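Local atomic coordinates of dihydroorotase (PDB entry 6L0A), a protein that catalyses the zinc-dependent, reversible interconversion of N-carbamoyl-L-aspartate and dihydroorotate, the third step of de novo pyrimidine biosynthesis. Residues 135-140 against 229-234. Residues are numbered along the deposited sequence; the frame is centred on the assembly and turned at random.
Sequences NLHGEK and CKPVAK. With ZN (zinc ion), chain L; LMR ((2S)-2-hydroxybutanedioic acid), chain M.
At the zinc centre of this amidohydrolase TIM barrel, His137 and Glu139 of segment 135-140 pack against Lys230 and Pro231 of the loop before helix 236-246. A histidine suits its place because its two ring nitrogens serve two partners: ND1 binds the zinc ion, 2.4 Å away, which His180, Lys98 and malate O1A also bind, while NE2 donates to Glu139 OE1 at 2.7 Å. That bond is nearly straight (168°), lies close to the imidazole plane and uses the anti lone pair of OE1, so carboxylate and zinc together hold the ring's rotation. With CG anti to the backbone N (chi1 -176°), the ring reaches the metal and brings CE1 within 4.0 Å of Lys230 CB at its edge. Pro231, after a cis peptide bond, offers a compact nonpolar surface, its CB 3.5 Å from Glu139 CD. Replacing Glu139 by an alanine would probably leave His137 NE2 without its acceptor and the imidazole less firmly fixed. Lys230 curls back, its CE 3.7 Å from Glu139 OE1; its NZ, too far for a salt bridge, is hydrogen-bonded to Val104 O. Waters cluster at Glu139 OE2: one donates to it at 2.8 Å and accepts from Lys230 NZ, while another lies between OE2 and Lys234 NZ.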
# COMPACT_ATOMS: atom_id res chain seq x y z
N ASN C 135 -13.30 -0.31 -23.50
CA ASN C 135 -12.89 0.18 -22.19
C ASN C 135 -11.71 -0.64 -21.70
O ASN C 135 -11.80 -1.86 -21.63
CB ASN C 135 -14.03 0.06 -21.18
CG ASN C 135 -15.34 0.60 -21.72
OD1 ASN C 135 -16.17 -0.15 -22.24
ND2 ASN C 135 -15.55 1.89 -21.56
N LEU C 136 -10.62 0.03 -21.34
CA LEU C 136 -9.41 -0.65 -20.93
C LEU C 136 -9.14 -0.37 -19.45
O LEU C 136 -9.06 0.79 -19.05
CB LEU C 136 -8.23 -0.19 -21.78
CG LEU C 136 -8.35 -0.43 -23.28
CD1 LEU C 136 -7.18 0.21 -24.00
CD2 LEU C 136 -8.42 -1.93 -23.56
N HIS C 137 -9.01 -1.43 -18.66
CA HIS C 137 -8.31 -1.34 -17.38
C HIS C 137 -6.84 -1.42 -17.74
O HIS C 137 -6.29 -2.50 -17.96
CB HIS C 137 -8.72 -2.46 -16.43
CG HIS C 137 -8.08 -2.35 -15.08
ND1 HIS C 137 -8.81 -2.22 -13.92
CD2 HIS C 137 -6.78 -2.33 -14.72
CE1 HIS C 137 -7.98 -2.14 -12.89
NE2 HIS C 137 -6.74 -2.20 -13.35
N GLY C 138 -6.21 -0.26 -17.88
CA GLY C 138 -4.87 -0.22 -18.42
C GLY C 138 -3.76 -0.48 -17.42
O GLY C 138 -3.06 0.46 -17.01
N GLU C 139 -3.58 -1.74 -17.02
CA GLU C 139 -2.46 -2.14 -16.17
C GLU C 139 -1.87 -3.44 -16.71
O GLU C 139 -2.62 -4.37 -17.01
CB GLU C 139 -2.90 -2.36 -14.72
CG GLU C 139 -3.22 -1.09 -13.94
CD GLU C 139 -3.33 -1.37 -12.46
OE1 GLU C 139 -4.41 -1.76 -11.99
OE2 GLU C 139 -2.31 -1.20 -11.76
N LYS C 140 -0.55 -3.51 -16.79
CA LYS C 140 0.07 -4.78 -17.10
C LYS C 140 0.17 -5.63 -15.82
O LYS C 140 0.45 -5.09 -14.75
CB LYS C 140 1.46 -4.57 -17.69
CG LYS C 140 1.47 -4.08 -19.13
CD LYS C 140 2.60 -4.76 -19.92
CE LYS C 140 2.67 -4.23 -21.34
NZ LYS C 140 1.31 -4.25 -21.94
N CYS C 229 -7.65 0.18 -3.92
CA CYS C 229 -8.35 -0.21 -5.13
C CYS C 229 -7.31 -0.41 -6.23
O CYS C 229 -6.13 -0.17 -6.02
CB CYS C 229 -9.35 0.88 -5.53
SG CYS C 229 -8.39 2.42 -5.86
N LYS C 230 -7.76 -0.84 -7.40
CA LYS C 230 -6.87 -0.91 -8.55
C LYS C 230 -7.38 0.01 -9.65
O LYS C 230 -8.60 0.15 -9.81
CB LYS C 230 -6.76 -2.37 -9.09
CG LYS C 230 -6.24 -3.41 -8.07
CD LYS C 230 -4.85 -3.07 -7.55
CE LYS C 230 -3.80 -3.27 -8.62
NZ LYS C 230 -3.42 -4.74 -8.81
N PRO C 231 -6.50 0.75 -10.35
CA PRO C 231 -5.08 0.89 -10.03
C PRO C 231 -4.94 1.62 -8.70
O PRO C 231 -5.85 2.39 -8.32
CB PRO C 231 -4.50 1.72 -11.19
CG PRO C 231 -5.64 1.86 -12.21
CD PRO C 231 -6.91 1.66 -11.43
N VAL C 232 -3.86 1.34 -7.97
CA VAL C 232 -3.70 1.94 -6.65
C VAL C 232 -3.48 3.44 -6.82
O VAL C 232 -2.96 3.91 -7.83
CB VAL C 232 -2.52 1.30 -5.89
CG1 VAL C 232 -2.71 -0.22 -5.77
CG2 VAL C 232 -1.18 1.64 -6.56
N ALA C 233 -3.89 4.20 -5.80
CA ALA C 233 -3.55 5.62 -5.74
C ALA C 233 -2.04 5.76 -5.54
O ALA C 233 -1.42 5.01 -4.78
CB ALA C 233 -4.31 6.31 -4.60
N LYS C 234 -1.44 6.71 -6.25
CA LYS C 234 0.02 6.75 -6.40
C LYS C 234 0.56 7.98 -5.67
O LYS C 234 0.17 8.20 -4.52
CB LYS C 234 0.37 6.67 -7.88
CG LYS C 234 -0.03 5.30 -8.45
CD LYS C 234 0.12 5.22 -9.95
CE LYS C 234 -0.12 3.79 -10.43
NZ LYS C 234 -1.53 3.27 -10.30
ZN ZN L . -10.64 -1.13 -12.88
C1 LMR M . -11.62 -2.47 -10.47
O1A LMR M . -12.17 -1.59 -11.18
O1B LMR M . -10.40 -2.67 -10.66
C2 LMR M . -12.38 -3.29 -9.40
O2 LMR M . -11.93 -3.12 -8.06
C3 LMR M . -13.79 -2.82 -9.29
C4 LMR M . -14.43 -4.06 -8.71
O4A LMR M . -14.18 -4.47 -7.52
O4B LMR M . -15.19 -4.64 -9.50
O HOH W 1 -1.96 -0.41 -9.39
O HOH W 2 -1.46 -3.64 -10.64
O HOH W 3 -0.44 0.96 -11.78